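Local atomic coordinates of phospholipase C-beta (PLC-beta) (Sepia officinalis, PDB entry 3QR0), a protein that is a multidomain phospholipase C of the beta class, with PH, EF-hand-like, TIM-barrel and C2 domains and a calcium ion bound in the barrel. Residues G344-G349 and A597-C602; A423-L428 and K506-A511; Y431-F436 and S515-Y520. All coordinates share one frame; numbering follows the deposited sequence.

Contact 1: residues G344-G349 and A597-C602; sequences GHQLTG and ALNFQC
Gln-601 reaches across to Gly-344 with the amide end of its side chain. Its NE2 donates a hydrogen bond to Gly-344 O at 3.0 Å. The bond is nearly straight, 173° at the hydrogen. It lies in the carbonyl plane, on a lone pair, and Gly-344 O is also almost in the amide plane of Gln-601. The first torsion of Gln-601 sets CG between the backbone N and the carbonyl carbon. The chain then bends at chi2, which turns the amide toward the glycine.

Gln-346 meets Gln-601 at about a right angle, the two amide planes 34° apart. Their NE2 atoms come within 3.6 Å of each other, and no direct bond joins them. The side chains of Gln-346 and Asn-599 run toward each other from opposite directions, their amide planes 35° apart. Asn-599 OD1 stays 3.7 Å from Gln-346 NE2. A water fills this three-way junction. It accepts from Gln-346 NE2 at 3.0 Å. It also accepts from Gln-601 NE2, at 2.9 Å. Asn-599 OD1 lies within hydrogen-bonding distance of the same water, at 2.8 Å.

Ser-580 OG bonds both Gly-344 O and Gln-346 NE2. Asn-599 OD1 bonds His-338 ND1. Gln-346 OE1 takes a hydrogen bond from Asn-339 ND2, and Asn-339 is a calcium ligand, so Gln-346 is a second-shell residue of the metal site. The arrangement joins loops of the X and Y halves of the TIM barrel, beside the calcium site characteristic of the phosphoinositide-specific phospholipase C fold.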
loop_
_atom_site.group_PDB
_atom_site.type_symbol
_atom_site.label_atom_id
_atom_site.label_comp_id
_atom_site.label_asym_id
_atom_site.label_seq_id
_atom_site.Cartn_x
_atom_site.Cartn_y
_atom_site.Cartn_z
ATOM N N GLY A 344 -1.215 -19.298 -0.395
ATOM C CA GLY A 344 -2.651 -19.544 -0.253
ATOM C C GLY A 344 -3.049 -20.124 1.097
ATOM O O GLY A 344 -2.764 -19.538 2.143
ATOM N N HIS A 345 -3.702 -21.284 1.051
ATOM C CA HIS A 345 -4.245 -21.970 2.225
ATOM C C HIS A 345 -3.107 -22.487 3.106
ATOM O O HIS A 345 -2.066 -22.914 2.594
ATOM C CB HIS A 345 -5.111 -23.134 1.740
ATOM C CG HIS A 345 -6.062 -23.681 2.759
ATOM N ND1 HIS A 345 -5.726 -24.707 3.618
ATOM C CD2 HIS A 345 -7.366 -23.401 3.001
ATOM C CE1 HIS A 345 -6.772 -25.010 4.368
ATOM N NE2 HIS A 345 -7.780 -24.230 4.015
ATOM N N GLN A 346 -3.308 -22.446 4.421
ATOM C CA GLN A 346 -2.274 -22.847 5.386
ATOM C C GLN A 346 -1.953 -24.346 5.376
ATOM O O GLN A 346 -0.859 -24.745 5.787
ATOM C CB GLN A 346 -2.679 -22.452 6.812
ATOM C CG GLN A 346 -2.820 -20.954 7.061
ATOM C CD GLN A 346 -1.494 -20.221 7.027
ATOM O OE1 GLN A 346 -0.582 -20.534 7.786
ATOM N NE2 GLN A 346 -1.385 -19.236 6.147
ATOM N N LEU A 347 -2.902 -25.171 4.943
ATOM C CA LEU A 347 -2.752 -26.628 5.009
ATOM C C LEU A 347 -2.575 -27.302 3.654
ATOM O O LEU A 347 -1.905 -28.324 3.569
ATOM C CB LEU A 347 -3.953 -27.259 5.716
ATOM C CG LEU A 347 -4.308 -26.732 7.105
ATOM C CD1 LEU A 347 -5.533 -27.474 7.622
ATOM C CD2 LEU A 347 -3.140 -26.874 8.065
ATOM N N THR A 348 -3.181 -26.742 2.606
ATOM C CA THR A 348 -3.176 -27.366 1.281
ATOM C C THR A 348 -2.551 -26.506 0.188
ATOM O O THR A 348 -2.583 -26.888 -0.983
ATOM C CB THR A 348 -4.616 -27.700 0.843
ATOM O OG1 THR A 348 -5.403 -26.500 0.854
ATOM C CG2 THR A 348 -5.242 -28.727 1.785
ATOM N N GLY A 349 -1.987 -25.356 0.554
ATOM C CA GLY A 349 -1.498 -24.395 -0.426
ATOM C C GLY A 349 -0.062 -24.641 -0.848
ATOM O O GLY A 349 0.542 -25.635 -0.468
ATOM N N ALA A 597 1.911 -9.265 12.544
ATOM C CA ALA A 597 2.084 -10.090 11.340
ATOM C C ALA A 597 0.774 -10.522 10.674
ATOM O O ALA A 597 -0.148 -11.023 11.326
ATOM C CB ALA A 597 2.930 -11.316 11.656
ATOM N N LEU A 598 0.709 -10.331 9.363
ATOM C CA LEU A 598 -0.486 -10.639 8.595
ATOM C C LEU A 598 -0.157 -11.582 7.451
ATOM O O LEU A 598 0.974 -11.623 6.963
ATOM C CB LEU A 598 -1.104 -9.349 8.050
ATOM C CG LEU A 598 -1.470 -8.299 9.106
ATOM C CD1 LEU A 598 -1.781 -6.962 8.453
ATOM C CD2 LEU A 598 -2.643 -8.788 9.946
ATOM N N ASN A 599 -1.157 -12.335 7.019
ATOM C CA ASN A 599 -1.036 -13.161 5.834
ATOM C C ASN A 599 -1.205 -12.297 4.587
ATOM O O ASN A 599 -2.322 -11.916 4.244
ATOM C CB ASN A 599 -2.070 -14.284 5.871
ATOM C CG ASN A 599 -1.823 -15.255 7.005
ATOM O OD1 ASN A 599 -0.711 -15.748 7.181
ATOM N ND2 ASN A 599 -2.857 -15.534 7.781
ATOM N N PHE A 600 -0.094 -12.012 3.911
ATOM C CA PHE A 600 -0.081 -11.100 2.762
ATOM C C PHE A 600 -0.830 -11.629 1.544
ATOM O O PHE A 600 -1.203 -10.846 0.670
ATOM C CB PHE A 600 1.358 -10.713 2.377
ATOM C CG PHE A 600 1.855 -9.483 3.079
ATOM C CD1 PHE A 600 1.836 -9.404 4.461
ATOM C CD2 PHE A 600 2.324 -8.395 2.360
ATOM C CE1 PHE A 600 2.277 -8.269 5.112
ATOM C CE2 PHE A 600 2.777 -7.259 3.006
ATOM C CZ PHE A 600 2.747 -7.189 4.377
ATOM N N GLN A 601 -1.062 -12.942 1.496
ATOM C CA GLN A 601 -1.767 -13.561 0.376
ATOM C C GLN A 601 -3.285 -13.451 0.483
ATOM O O GLN A 601 -3.991 -13.758 -0.472
ATOM C CB GLN A 601 -1.379 -15.042 0.238
ATOM C CG GLN A 601 -1.929 -15.968 1.323
ATOM C CD GLN A 601 -1.027 -16.090 2.537
ATOM O OE1 GLN A 601 -0.381 -15.120 2.968
ATOM N NE2 GLN A 601 -0.979 -17.287 3.104
ATOM N N CYS A 602 -3.787 -13.043 1.647
ATOM C CA CYS A 602 -5.225 -12.923 1.858
ATOM C C CYS A 602 -5.615 -11.454 1.849
ATOM O O CYS A 602 -5.351 -10.737 2.806
ATOM C CB CYS A 602 -5.630 -13.567 3.178
ATOM S SG CYS A 602 -7.409 -13.522 3.517
HETATM O O HOH W 1 0.749 -17.299 5.401
#

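Contact 2: residues A423-L428 and K506-A511; sequences AQQKLL and KEAEAA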
loop_
_atom_site.group_PDB
_atom_site.type_symbol
_atom_site.label_atom_id
_atom_site.label_comp_id
_atom_site.label_asym_id
_atom_site.label_seq_id
_atom_site.Cartn_x
_atom_site.Cartn_y
_atom_site.Cartn_z
ATOM N N ALA A 423 22.994 -30.114 12.243
ATOM C CA ALA A 423 23.717 -30.159 10.969
ATOM C C ALA A 423 23.108 -29.225 9.925
ATOM O O ALA A 423 23.826 -28.520 9.210
ATOM C CB ALA A 423 23.775 -31.603 10.431
ATOM N N GLN A 424 21.782 -29.216 9.836
ATOM C CA GLN A 424 21.112 -28.353 8.869
ATOM C C GLN A 424 21.011 -26.898 9.348
ATOM O O GLN A 424 20.965 -25.990 8.523
ATOM C CB GLN A 424 19.768 -28.952 8.449
ATOM C CG GLN A 424 19.954 -30.302 7.714
ATOM C CD GLN A 424 18.769 -30.723 6.852
ATOM O OE1 GLN A 424 18.075 -29.892 6.266
ATOM N NE2 GLN A 424 18.549 -32.027 6.759
ATOM N N GLN A 425 21.011 -26.678 10.665
ATOM C CA GLN A 425 21.126 -25.319 11.232
ATOM C C GLN A 425 22.469 -24.668 10.889
ATOM O O GLN A 425 22.548 -23.449 10.715
ATOM C CB GLN A 425 20.937 -25.323 12.758
ATOM C CG GLN A 425 19.492 -25.474 13.209
ATOM C CD GLN A 425 19.302 -25.195 14.690
ATOM O OE1 GLN A 425 19.792 -24.195 15.216
ATOM N NE2 GLN A 425 18.576 -26.075 15.368
ATOM N N LYS A 426 23.526 -25.475 10.811
ATOM C CA LYS A 426 24.826 -24.987 10.354
ATOM C C LYS A 426 24.707 -24.437 8.942
ATOM O O LYS A 426 25.296 -23.402 8.618
ATOM C CB LYS A 426 25.879 -26.094 10.395
ATOM C CG LYS A 426 26.422 -26.369 11.783
ATOM C CD LYS A 426 27.222 -27.660 11.820
ATOM C CE LYS A 426 27.930 -27.838 13.155
ATOM N NZ LYS A 426 29.173 -26.996 13.275
ATOM N N LEU A 427 23.923 -25.128 8.116
ATOM C CA LEU A 427 23.689 -24.710 6.744
ATOM C C LEU A 427 22.815 -23.461 6.675
ATOM O O LEU A 427 23.082 -22.579 5.860
ATOM C CB LEU A 427 23.085 -25.857 5.923
ATOM C CG LEU A 427 24.005 -27.077 5.790
ATOM C CD1 LEU A 427 23.283 -28.236 5.121
ATOM C CD2 LEU A 427 25.281 -26.721 5.023
ATOM N N LEU A 428 21.790 -23.370 7.527
ATOM C CA LEU A 428 20.987 -22.144 7.624
ATOM C C LEU A 428 21.898 -20.946 7.860
ATOM O O LEU A 428 21.828 -19.952 7.138
ATOM C CB LEU A 428 19.966 -22.211 8.764
ATOM C CG LEU A 428 18.843 -23.248 8.737
ATOM C CD1 LEU A 428 18.010 -23.135 10.006
ATOM C CD2 LEU A 428 17.965 -23.107 7.508
ATOM N N LYS A 506 6.634 -25.403 19.522
ATOM C CA LYS A 506 7.819 -26.199 19.855
ATOM C C LYS A 506 8.842 -26.152 18.722
ATOM O O LYS A 506 8.634 -26.749 17.666
ATOM C CB LYS A 506 7.426 -27.654 20.141
ATOM C CG LYS A 506 8.602 -28.563 20.531
ATOM C CD LYS A 506 8.153 -29.968 20.918
ATOM C CE LYS A 506 7.490 -30.698 19.754
ATOM N NZ LYS A 506 7.348 -32.160 20.010
ATOM N N GLU A 507 9.943 -25.448 18.961
ATOM C CA GLU A 507 11.061 -25.381 18.023
ATOM C C GLU A 507 12.200 -26.262 18.508
ATOM O O GLU A 507 12.177 -26.748 19.636
ATOM C CB GLU A 507 11.574 -23.950 17.930
ATOM C CG GLU A 507 10.615 -22.973 17.318
ATOM C CD GLU A 507 11.139 -21.558 17.426
ATOM O OE1 GLU A 507 10.813 -20.903 18.434
ATOM O OE2 GLU A 507 11.906 -21.127 16.533
ATOM N N ALA A 508 13.210 -26.437 17.660
ATOM C CA ALA A 508 14.435 -27.127 18.054
ATOM C C ALA A 508 15.279 -26.202 18.925
ATOM O O ALA A 508 15.085 -24.986 18.914
ATOM C CB ALA A 508 15.222 -27.548 16.827
ATOM N N GLU A 509 16.212 -26.778 19.678
ATOM C CA GLU A 509 17.175 -25.981 20.441
ATOM C C GLU A 509 18.089 -25.288 19.442
ATOM O O GLU A 509 18.347 -25.818 18.356
ATOM C CB GLU A 509 18.024 -26.848 21.384
ATOM C CG GLU A 509 17.248 -27.816 22.274
ATOM C CD GLU A 509 16.151 -27.148 23.076
ATOM O OE1 GLU A 509 16.371 -26.027 23.588
ATOM O OE2 GLU A 509 15.064 -27.756 23.201
ATOM N N ALA A 510 18.578 -24.109 19.801
ATOM C CA ALA A 510 19.427 -23.346 18.905
ATOM C C ALA A 510 20.816 -23.965 18.845
ATOM O O ALA A 510 21.395 -24.318 19.875
ATOM C CB ALA A 510 19.512 -21.893 19.355
ATOM N N ALA A 511 21.330 -24.122 17.630
ATOM C CA ALA A 511 22.739 -24.425 17.428
ATOM C C ALA A 511 23.508 -23.132 17.673
ATOM O O ALA A 511 22.940 -22.037 17.578
ATOM C CB ALA A 511 22.982 -24.927 16.022
#
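Ala-508 is the first residue of 506-511 to touch the helix. Its CB points toward Gln-425 and lies 3.9 Å from NE2 of that side chain. The backbone of Ala-508 is also tied to Asn-418, on strand 412-418. Next comes Glu-509. Its carboxylate lies clear of the helix, and its carbonyl makes the contact: Glu-509 O accepts a hydrogen bond from Gln-425 NE2 at 3.0 Å. The bond is close to straight, 171° at the hydrogen, and Glu-509 O is nearly in the amide plane. The same NE2 also donates to Cys-420 O, so both of its hydrogens are used.

Helix 422-436 follows strand 412-418 in the X half of the TIM barrel. Gln-425 extends from this helix to the chain that leads into helix 512-515. Its side chain is stretched out beyond CG, with chi2 at -168°, which carries the amide over to the loop.

At Ala-510 the CB points away, and the chain merely passes Gln-425 OE1. Ala-511 N donates to Gln-425 OE1 at 2.9 Å, from above the carbonyl plane, 37° out of it, so OE1 and NE2 take neighbouring peptide groups. Ala-511 is the N-cap residue of helix 512-515, and its CB packs 3.9 Å from Gln-425 CB.

Contact 3: residues Y431-F436 and S515-Y520; sequences YCNEAF and SALVNY
Cys-432 on helix 422-436 faces Leu-517, in the chain between helix 512-515 and strand 522-523. The contact lies on the outside of the TIM barrel, where an X-half helix meets the chain running into the first strand of the Y half. Cys-432 points its CB toward the loop. The touch is made by CB, 4.3 Å from Leu-517 CD1. It is a light apolar contact, with no hydrogen bond across the two segments. On the barrel side, Cys-432 packs on Phe-416 of strand 412-418.

Asn-433 follows, at the exposed margin of the contact. Its first torsion, chi1 -75°, sets CG beside the backbone N, and this brings the amide in toward Leu-517. OD1 meets the other methyl of the leucine, 4.2 Å from Leu-517 CD2. The leucine fork is therefore shared, one methyl to each neighbour.

Leu-517 also rests on Ile-468 of strand 466-469. Phe-436, one turn after Cys-432, packs on Ile-466 of that strand and on Leu-414 of the adjacent strand 412-418, so the helix and the loop meet over strand 466-469. Leu-517 sits in a type I beta turn from Ser-515 to Val-518. That turn is closed by a backbone hydrogen bond from Val-518 N to Ser-515 O, 3.0 Å long.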
loop_
_atom_site.group_PDB
_atom_site.type_symbol
_atom_site.label_atom_id
_atom_site.label_comp_id
_atom_site.label_asym_id
_atom_site.label_seq_id
_atom_site.Cartn_x
_atom_site.Cartn_y
_atom_site.Cartn_z
ATOM N N TYR A 431 24.242 -20.212 4.832
ATOM C CA TYR A 431 23.562 -19.584 3.692
ATOM C C TYR A 431 23.110 -18.154 3.990
ATOM O O TYR A 431 23.077 -17.320 3.085
ATOM C CB TYR A 431 22.390 -20.439 3.191
ATOM C CG TYR A 431 22.773 -21.844 2.752
ATOM C CD1 TYR A 431 23.949 -22.085 2.040
ATOM C CD2 TYR A 431 21.954 -22.928 3.042
ATOM C CE1 TYR A 431 24.297 -23.366 1.647
ATOM C CE2 TYR A 431 22.288 -24.210 2.649
ATOM C CZ TYR A 431 23.459 -24.426 1.953
ATOM O OH TYR A 431 23.800 -25.702 1.567
ATOM N N CYS A 432 22.767 -17.869 5.247
ATOM C CA CYS A 432 22.509 -16.486 5.662
ATOM C C CYS A 432 23.758 -15.643 5.430
ATOM O O CYS A 432 23.685 -14.566 4.847
ATOM C CB CYS A 432 22.118 -16.397 7.138
ATOM S SG CYS A 432 20.427 -16.916 7.494
ATOM N N ASN A 433 24.900 -16.142 5.891
ATOM C CA ASN A 433 26.164 -15.426 5.731
ATOM C C ASN A 433 26.500 -15.194 4.261
ATOM O O ASN A 433 26.819 -14.073 3.857
ATOM C CB ASN A 433 27.304 -16.173 6.432
ATOM C CG ASN A 433 27.262 -16.012 7.943
ATOM O OD1 ASN A 433 27.283 -14.894 8.457
ATOM N ND2 ASN A 433 27.213 -17.127 8.661
ATOM N N GLU A 434 26.403 -16.251 3.464
ATOM C CA GLU A 434 26.766 -16.176 2.052
ATOM C C GLU A 434 25.778 -15.344 1.234
ATOM O O GLU A 434 26.189 -14.603 0.345
ATOM C CB GLU A 434 26.914 -17.582 1.463
ATOM C CG GLU A 434 28.126 -18.329 2.026
ATOM C CD GLU A 434 28.216 -19.781 1.573
ATOM O OE1 GLU A 434 27.344 -20.241 0.805
ATOM O OE2 GLU A 434 29.171 -20.465 1.998
ATOM N N ALA A 435 24.486 -15.458 1.541
ATOM C CA ALA A 435 23.458 -14.723 0.804
ATOM C C ALA A 435 23.440 -13.238 1.156
ATOM O O ALA A 435 23.337 -12.389 0.264
ATOM C CB ALA A 435 22.082 -15.337 1.042
ATOM N N PHE A 436 23.541 -12.925 2.450
ATOM C CA PHE A 436 23.367 -11.552 2.928
ATOM C C PHE A 436 24.653 -10.743 3.002
ATOM O O PHE A 436 24.611 -9.523 2.849
ATOM C CB PHE A 436 22.710 -11.529 4.314
ATOM C CG PHE A 436 21.370 -12.211 4.379
ATOM C CD1 PHE A 436 20.462 -12.118 3.332
ATOM C CD2 PHE A 436 21.003 -12.928 5.511
ATOM C CE1 PHE A 436 19.225 -12.744 3.408
ATOM C CE2 PHE A 436 19.760 -13.554 5.590
ATOM C CZ PHE A 436 18.879 -13.466 4.541
ATOM N N SER A 515 22.400 -19.230 16.957
ATOM C CA SER A 515 22.421 -18.382 18.146
ATOM C C SER A 515 23.317 -17.152 17.949
ATOM O O SER A 515 22.927 -16.038 18.303
ATOM C CB SER A 515 22.885 -19.189 19.358
ATOM O OG SER A 515 22.715 -18.464 20.560
ATOM N N ALA A 516 24.496 -17.364 17.357
ATOM C CA ALA A 516 25.494 -16.304 17.136
ATOM C C ALA A 516 24.996 -15.126 16.302
ATOM O O ALA A 516 25.504 -14.018 16.436
ATOM C CB ALA A 516 26.759 -16.894 16.488
ATOM N N LEU A 517 24.012 -15.361 15.440
ATOM C CA LEU A 517 23.476 -14.302 14.581
ATOM C C LEU A 517 22.407 -13.440 15.271
ATOM O O LEU A 517 21.999 -12.416 14.725
ATOM C CB LEU A 517 22.894 -14.907 13.303
ATOM C CG LEU A 517 23.830 -15.819 12.501
ATOM C CD1 LEU A 517 23.100 -16.380 11.304
ATOM C CD2 LEU A 517 25.099 -15.083 12.068
ATOM N N VAL A 518 21.960 -13.851 16.458
ATOM C CA VAL A 518 20.890 -13.153 17.174
ATOM C C VAL A 518 21.479 -12.125 18.130
ATOM O O VAL A 518 22.466 -12.396 18.813
ATOM C CB VAL A 518 19.999 -14.142 17.958
ATOM C CG1 VAL A 518 18.851 -13.410 18.641
ATOM C CG2 VAL A 518 19.463 -15.229 17.025
ATOM N N ASN A 519 20.879 -10.939 18.165
ATOM C CA ASN A 519 21.329 -9.888 19.082
ATOM C C ASN A 519 20.174 -9.041 19.614
ATOM O O ASN A 519 19.743 -9.248 20.743
ATOM C CB ASN A 519 22.433 -9.019 18.449
ATOM C CG ASN A 519 22.227 -8.786 16.962
ATOM O OD1 ASN A 519 21.271 -8.137 16.556
ATOM N ND2 ASN A 519 23.136 -9.311 16.144
ATOM N N TYR A 520 19.667 -8.109 18.809
ATOM C CA TYR A 520 18.672 -7.149 19.298
ATOM C C TYR A 520 17.249 -7.692 19.313
ATOM O O TYR A 520 16.387 -7.140 20.000
ATOM C CB TYR A 520 18.723 -5.854 18.481
ATOM C CG TYR A 520 20.029 -5.129 18.669
ATOM C CD1 TYR A 520 20.343 -4.543 19.890
ATOM C CD2 TYR A 520 20.962 -5.053 17.638
ATOM C CE1 TYR A 520 21.544 -3.893 20.080
ATOM C CE2 TYR A 520 22.162 -4.403 17.813
ATOM C CZ TYR A 520 22.455 -3.826 19.038
ATOM O OH TYR A 520 23.651 -3.178 19.217
#

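In the fold
From the N terminus, the chain first gives 344-349, in the X half of the TIM barrel beside the calcium site. Its partner, 597-602, comes last, so contact 1 closes the longest loop. Helix 422-436 then supplies the first segments of contacts 2 and 3, one after the other. The chain returns at 506-511 to close contact 2, and at 515-520 to close contact 3. These two loops cross, because their segments alternate. The centres of contacts 2 and 3 are about 13 Å apart. Both are nested inside the loop of contact 1. Contacts 2 and 3 tie the helix to the chain entering the Y half, while contact 1 joins the two halves near the metal.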